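Local coordinates for probable protein phosphatase 2C 50 (PDB 5ZCG) that probably removes phosphate from serine and threonine residues of other proteins, as a magnesium-dependent phosphatase of the PP2C family, at residues 163-176 / 247-261. The protein carries 5 engineered substitutions. Sequence-based numbering, arbitrary orientation.
Sequences DSRIVLCRGKEPVA and ASDGLWDVVSNEEAC. With MG (magnesium ion), chain E.
Arg165 NH1 is held by two partners: Asn257 OD1 accepts from it at 2.8 Å, and a water takes a second bond from it, donating to the carbonyls of Trp252 and Val255. The Asn257 amide stands nearly upright to the guanidinium, their planes 78° apart, while NH2 forms a salt bridge with Asp180. With CG anti to the backbone N (chi1 -171°) and a bend at chi3, the arginine folds back over Trp252; its guanidinium lies flat on the indole, centres 4.5 Å apart and planes at 28°, an off-centre cation-pi contact. On the same face of the indole, Arg165 CB sits over the five-membered ring, 3.6 Å from its centroid, as a CH-pi contact, with Leu251 CD2 on the opposite face. Trp252 NE1 gives weak bonds to the carbonyls of both Arg165 and Ala247, the antiparallel hydrogen-bonded pair joining strands 165-170 and 241-247 in one sheet of the PP2C beta-sandwich. Were Trp252 an alanine, the guanidinium would probably lose its flat support and a gap open beside Val167, whose CG2 meets Trp252 CH2 at 3.5 Å. Helix 257-274 starts over the face of the sheet that carries Arg165 and Val167, with Cys261 SG against Val167 CG1 (3.5 Å) and Pro174 CB, and Glu258 CG against Pro174 CG. Just before strand 165-170 begins, a water accepts from Asp249 N and lies within hydrogen-bonding distance of Asp163 OD1 and Ser164 OG, which also pairs with Thr145. Asp249 OD1 binds magnesium at 2.1 Å, alongside Asp61, Asp311 and three waters, and OD2 accepts from one of those waters.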
loop_
_atom_site.group_PDB
_atom_site.type_symbol
_atom_site.label_atom_id
_atom_site.label_comp_id
_atom_site.label_asym_id
_atom_site.label_seq_id
_atom_site.Cartn_x
_atom_site.Cartn_y
_atom_site.Cartn_z
ATOM N N ASP A 163 0.845 -0.697 7.452
ATOM C CA ASP A 163 1.200 0.152 8.583
ATOM C C ASP A 163 0.043 1.013 9.074
ATOM O O ASP A 163 0.268 1.968 9.825
ATOM C CB ASP A 163 2.414 1.028 8.251
ATOM C CG ASP A 163 2.184 1.940 7.064
ATOM O OD1 ASP A 163 1.023 2.130 6.645
ATOM O OD2 ASP A 163 3.186 2.464 6.532
ATOM N N SER A 164 -1.184 0.721 8.658
ATOM C CA SER A 164 -2.311 1.221 9.418
ATOM C C SER A 164 -2.415 0.417 10.714
ATOM O O SER A 164 -1.764 -0.624 10.886
ATOM C CB SER A 164 -3.598 1.133 8.602
ATOM O OG SER A 164 -3.531 1.929 7.430
ATOM N N ARG A 165 -3.226 0.906 11.646
ATOM C CA ARG A 165 -3.237 0.306 12.971
ATOM C C ARG A 165 -4.626 0.391 13.588
ATOM O O ARG A 165 -5.385 1.333 13.339
ATOM C CB ARG A 165 -2.200 0.984 13.872
ATOM C CG ARG A 165 -1.964 0.310 15.208
ATOM C CD ARG A 165 -1.107 1.199 16.089
ATOM N NE ARG A 165 0.157 1.540 15.433
ATOM C CZ ARG A 165 0.908 2.587 15.755
ATOM N NH1 ARG A 165 0.528 3.406 16.726
ATOM N NH2 ARG A 165 2.043 2.816 15.105
ATOM N N ILE A 166 -4.958 -0.621 14.388
ATOM C CA ILE A 166 -6.157 -0.613 15.213
ATOM C C ILE A 166 -5.737 -0.767 16.668
ATOM O O ILE A 166 -4.861 -1.574 16.995
ATOM C CB ILE A 166 -7.155 -1.718 14.812
ATOM C CG1 ILE A 166 -8.306 -1.768 15.819
ATOM C CG2 ILE A 166 -6.456 -3.052 14.722
ATOM C CD1 ILE A 166 -9.441 -2.660 15.409
ATOM N N VAL A 167 -6.344 0.033 17.536
ATOM C CA VAL A 167 -6.049 0.021 18.960
ATOM C C VAL A 167 -7.360 -0.149 19.714
ATOM O O VAL A 167 -8.394 0.400 19.317
ATOM C CB VAL A 167 -5.314 1.306 19.404
ATOM C CG1 VAL A 167 -4.988 1.257 20.890
ATOM C CG2 VAL A 167 -4.041 1.490 18.595
ATOM N N LEU A 168 -7.326 -0.946 20.773
ATOM C CA LEU A 168 -8.460 -1.111 21.664
ATOM C C LEU A 168 -8.214 -0.305 22.930
ATOM O O LEU A 168 -7.101 -0.284 23.459
ATOM C CB LEU A 168 -8.671 -2.589 22.000
ATOM C CG LEU A 168 -9.465 -2.938 23.257
ATOM C CD1 LEU A 168 -10.951 -2.795 22.992
ATOM C CD2 LEU A 168 -9.128 -4.348 23.730
ATOM N N CYS A 169 -9.240 0.392 23.392
ATOM C CA CYS A 169 -9.182 1.079 24.674
ATOM C C CYS A 169 -9.869 0.173 25.685
ATOM O O CYS A 169 -11.079 -0.048 25.602
ATOM C CB CYS A 169 -9.844 2.454 24.602
ATOM S SG CYS A 169 -9.660 3.428 26.115
ATOM N N ARG A 170 -9.093 -0.393 26.605
ATOM C CA ARG A 170 -9.612 -1.309 27.613
ATOM C C ARG A 170 -9.172 -0.809 28.975
ATOM O O ARG A 170 -7.973 -0.631 29.209
ATOM C CB ARG A 170 -9.114 -2.738 27.372
ATOM C CG ARG A 170 -9.421 -3.704 28.504
ATOM C CD ARG A 170 -9.181 -5.139 28.068
ATOM N NE ARG A 170 -10.163 -5.582 27.085
ATOM C CZ ARG A 170 -10.109 -6.751 26.450
ATOM N NH1 ARG A 170 -9.117 -7.595 26.697
ATOM N NH2 ARG A 170 -11.045 -7.076 25.568
ATOM N N GLY A 171 -10.133 -0.606 29.870
ATOM C CA GLY A 171 -9.823 -0.018 31.160
ATOM C C GLY A 171 -9.131 1.318 31.004
ATOM O O GLY A 171 -8.159 1.600 31.715
ATOM N N LYS A 172 -9.590 2.123 30.040
ATOM C CA LYS A 172 -9.005 3.419 29.679
ATOM C C LYS A 172 -7.499 3.318 29.430
ATOM O O LYS A 172 -6.757 4.287 29.611
ATOM C CB LYS A 172 -9.350 4.512 30.703
ATOM C CG LYS A 172 -8.652 4.473 32.054
ATOM C CD LYS A 172 -9.428 5.286 33.083
ATOM C CE LYS A 172 -8.704 5.333 34.416
ATOM N NZ LYS A 172 -7.378 5.996 34.301
ATOM N N GLU A 173 -7.039 2.152 28.976
ATOM C CA GLU A 173 -5.638 1.965 28.633
ATOM C C GLU A 173 -5.514 1.356 27.242
ATOM O O GLU A 173 -6.389 0.600 26.810
ATOM C CB GLU A 173 -4.924 1.077 29.663
ATOM C CG GLU A 173 -4.953 1.644 31.082
ATOM C CD GLU A 173 -3.566 1.866 31.657
ATOM O OE1 GLU A 173 -3.008 2.969 31.464
ATOM O OE2 GLU A 173 -3.034 0.940 32.306
ATOM N N PRO A 174 -4.441 1.675 26.518
ATOM C CA PRO A 174 -4.310 1.178 25.140
ATOM C C PRO A 174 -3.805 -0.255 25.057
ATOM O O PRO A 174 -2.888 -0.663 25.775
ATOM C CB PRO A 174 -3.298 2.146 24.515
ATOM C CG PRO A 174 -2.465 2.590 25.672
ATOM C CD PRO A 174 -3.366 2.617 26.876
ATOM N N VAL A 175 -4.423 -1.017 24.154
ATOM C CA VAL A 175 -4.019 -2.375 23.814
ATOM C C VAL A 175 -3.865 -2.440 22.300
ATOM O O VAL A 175 -4.840 -2.243 21.566
ATOM C CB VAL A 175 -5.041 -3.419 24.298
ATOM C CG1 VAL A 175 -4.614 -4.817 23.874
ATOM C CG2 VAL A 175 -5.214 -3.341 25.810
ATOM N N ALA A 176 -2.648 -2.691 21.833
ATOM C CA ALA A 176 -2.400 -2.782 20.400
ATOM C C ALA A 176 -2.948 -4.101 19.866
ATOM O O ALA A 176 -2.547 -5.178 20.321
ATOM C CB ALA A 176 -0.907 -2.657 20.110
ATOM N N ALA A 247 -7.267 3.432 12.259
ATOM C CA ALA A 247 -6.833 4.649 11.595
ATOM C C ALA A 247 -5.627 4.369 10.718
ATOM O O ALA A 247 -4.810 3.492 11.015
ATOM C CB ALA A 247 -6.505 5.763 12.604
ATOM N N SER A 248 -5.523 5.142 9.640
ATOM C CA SER A 248 -4.326 5.132 8.817
ATOM C C SER A 248 -3.191 5.832 9.554
ATOM O O SER A 248 -3.389 6.482 10.583
ATOM C CB SER A 248 -4.592 5.818 7.476
ATOM O OG SER A 248 -5.045 7.147 7.667
ATOM N N ASP A 249 -1.978 5.701 9.011
ATOM C CA ASP A 249 -0.823 6.308 9.661
ATOM C C ASP A 249 -0.914 7.830 9.711
ATOM O O ASP A 249 -0.124 8.454 10.425
ATOM C CB ASP A 249 0.474 5.871 8.969
ATOM C CG ASP A 249 0.511 6.232 7.491
ATOM O OD1 ASP A 249 -0.487 6.768 6.965
ATOM O OD2 ASP A 249 1.549 5.968 6.845
ATOM N N GLY A 250 -1.850 8.438 8.978
ATOM C CA GLY A 250 -2.090 9.865 9.131
ATOM C C GLY A 250 -2.406 10.262 10.560
ATOM O O GLY A 250 -2.143 11.399 10.969
ATOM N N LEU A 251 -2.989 9.347 11.334
ATOM C CA LEU A 251 -3.174 9.566 12.767
ATOM C C LEU A 251 -1.943 9.125 13.558
ATOM O O LEU A 251 -1.343 9.929 14.281
ATOM C CB LEU A 251 -4.421 8.822 13.264
ATOM C CG LEU A 251 -4.691 8.930 14.768
ATOM C CD1 LEU A 251 -4.832 10.399 15.174
ATOM C CD2 LEU A 251 -5.935 8.145 15.183
ATOM N N TRP A 252 -1.537 7.862 13.391
ATOM C CA TRP A 252 -0.529 7.252 14.254
ATOM C C TRP A 252 0.862 7.839 14.064
ATOM O O TRP A 252 1.714 7.666 14.942
ATOM C CB TRP A 252 -0.483 5.739 14.019
ATOM C CG TRP A 252 -1.826 5.064 14.117
ATOM C CD1 TRP A 252 -2.475 4.383 13.128
ATOM C CD2 TRP A 252 -2.678 5.007 15.269
ATOM N NE1 TRP A 252 -3.681 3.904 13.592
ATOM C CE2 TRP A 252 -3.829 4.276 14.903
ATOM C CE3 TRP A 252 -2.581 5.503 16.574
ATOM C CZ2 TRP A 252 -4.873 4.032 15.795
ATOM C CZ3 TRP A 252 -3.619 5.259 17.456
ATOM C CH2 TRP A 252 -4.750 4.530 17.062
ATOM N N ASP A 253 1.122 8.523 12.948
ATOM C CA ASP A 253 2.428 9.158 12.786
ATOM C C ASP A 253 2.643 10.269 13.810
ATOM O O ASP A 253 3.779 10.500 14.236
ATOM C CB ASP A 253 2.586 9.694 11.362
ATOM C CG ASP A 253 2.953 8.600 10.363
ATOM O OD1 ASP A 253 3.462 7.540 10.790
ATOM O OD2 ASP A 253 2.727 8.797 9.150
ATOM N N VAL A 254 1.577 10.946 14.233
ATOM C CA VAL A 254 1.694 12.090 15.133
ATOM C C VAL A 254 0.961 11.902 16.454
ATOM O O VAL A 254 1.122 12.741 17.350
ATOM C CB VAL A 254 1.209 13.388 14.455
ATOM C CG1 VAL A 254 2.059 13.695 13.220
ATOM C CG2 VAL A 254 -0.276 13.279 14.102
ATOM N N VAL A 255 0.155 10.854 16.617
ATOM C CA VAL A 255 -0.585 10.630 17.853
ATOM C C VAL A 255 -0.275 9.229 18.357
ATOM O O VAL A 255 -0.301 8.265 17.581
ATOM C CB VAL A 255 -2.102 10.822 17.660
ATOM C CG1 VAL A 255 -2.839 10.604 18.971
ATOM C CG2 VAL A 255 -2.397 12.219 17.117
ATOM N N SER A 256 0.026 9.113 19.647
ATOM C CA SER A 256 0.320 7.812 20.226
ATOM C C SER A 256 -0.968 7.025 20.487
ATOM O O SER A 256 -2.079 7.565 20.471
ATOM C CB SER A 256 1.107 7.979 21.524
ATOM O OG SER A 256 0.313 8.620 22.507
ATOM N N ASN A 257 -0.802 5.721 20.731
ATOM C CA ASN A 257 -1.935 4.875 21.105
ATOM C C ASN A 257 -2.625 5.401 22.361
ATOM O O ASN A 257 -3.860 5.433 22.441
ATOM C CB ASN A 257 -1.461 3.437 21.326
ATOM C CG ASN A 257 -0.921 2.793 20.065
ATOM O OD1 ASN A 257 -1.090 3.315 18.962
ATOM N ND2 ASN A 257 -0.266 1.647 20.222
ATOM N N GLU A 258 -1.832 5.838 23.342
ATOM C CA GLU A 258 -2.362 6.300 24.621
ATOM C C GLU A 258 -3.207 7.558 24.447
ATOM O O GLU A 258 -4.328 7.648 24.968
ATOM C CB GLU A 258 -1.203 6.563 25.588
ATOM C CG GLU A 258 -0.313 5.350 25.909
ATOM C CD GLU A 258 0.499 4.820 24.721
ATOM O OE1 GLU A 258 0.561 5.489 23.666
ATOM O OE2 GLU A 258 1.065 3.712 24.843
ATOM N N GLU A 259 -2.687 8.541 23.706
ATOM C CA GLU A 259 -3.429 9.781 23.504
ATOM C C GLU A 259 -4.695 9.534 22.699
ATOM O O GLU A 259 -5.747 10.111 22.998
ATOM C CB GLU A 259 -2.550 10.823 22.812
ATOM C CG GLU A 259 -3.213 12.194 22.701
ATOM C CD GLU A 259 -2.244 13.299 22.313
ATOM O OE1 GLU A 259 -1.288 13.028 21.554
ATOM O OE2 GLU A 259 -2.444 14.444 22.768
ATOM N N ALA A 260 -4.612 8.678 21.674
ATOM C CA ALA A 260 -5.790 8.365 20.873
ATOM C C ALA A 260 -6.877 7.716 21.721
ATOM O O ALA A 260 -8.052 8.092 21.628
ATOM C CB ALA A 260 -5.404 7.461 19.702
ATOM N N CYS A 261 -6.501 6.750 22.567
ATOM C CA CYS A 261 -7.491 6.090 23.414
ATOM C C CYS A 261 -8.129 7.070 24.390
ATOM O O CYS A 261 -9.361 7.110 24.538
ATOM C CB CYS A 261 -6.841 4.928 24.163
ATOM S SG CYS A 261 -6.554 3.483 23.126
HETATM MG MG MG E . -0.975 7.329 5.039
HETATM O O HOH W 1 -1.475 3.802 7.037
HETATM O O HOH W 2 1.167 6.234 17.046
HETATM O O HOH W 3 0.771 6.808 4.487
HETATM O O HOH W 4 -1.029 7.915 3.070
HETATM O O HOH W 5 -2.916 7.958 5.591
#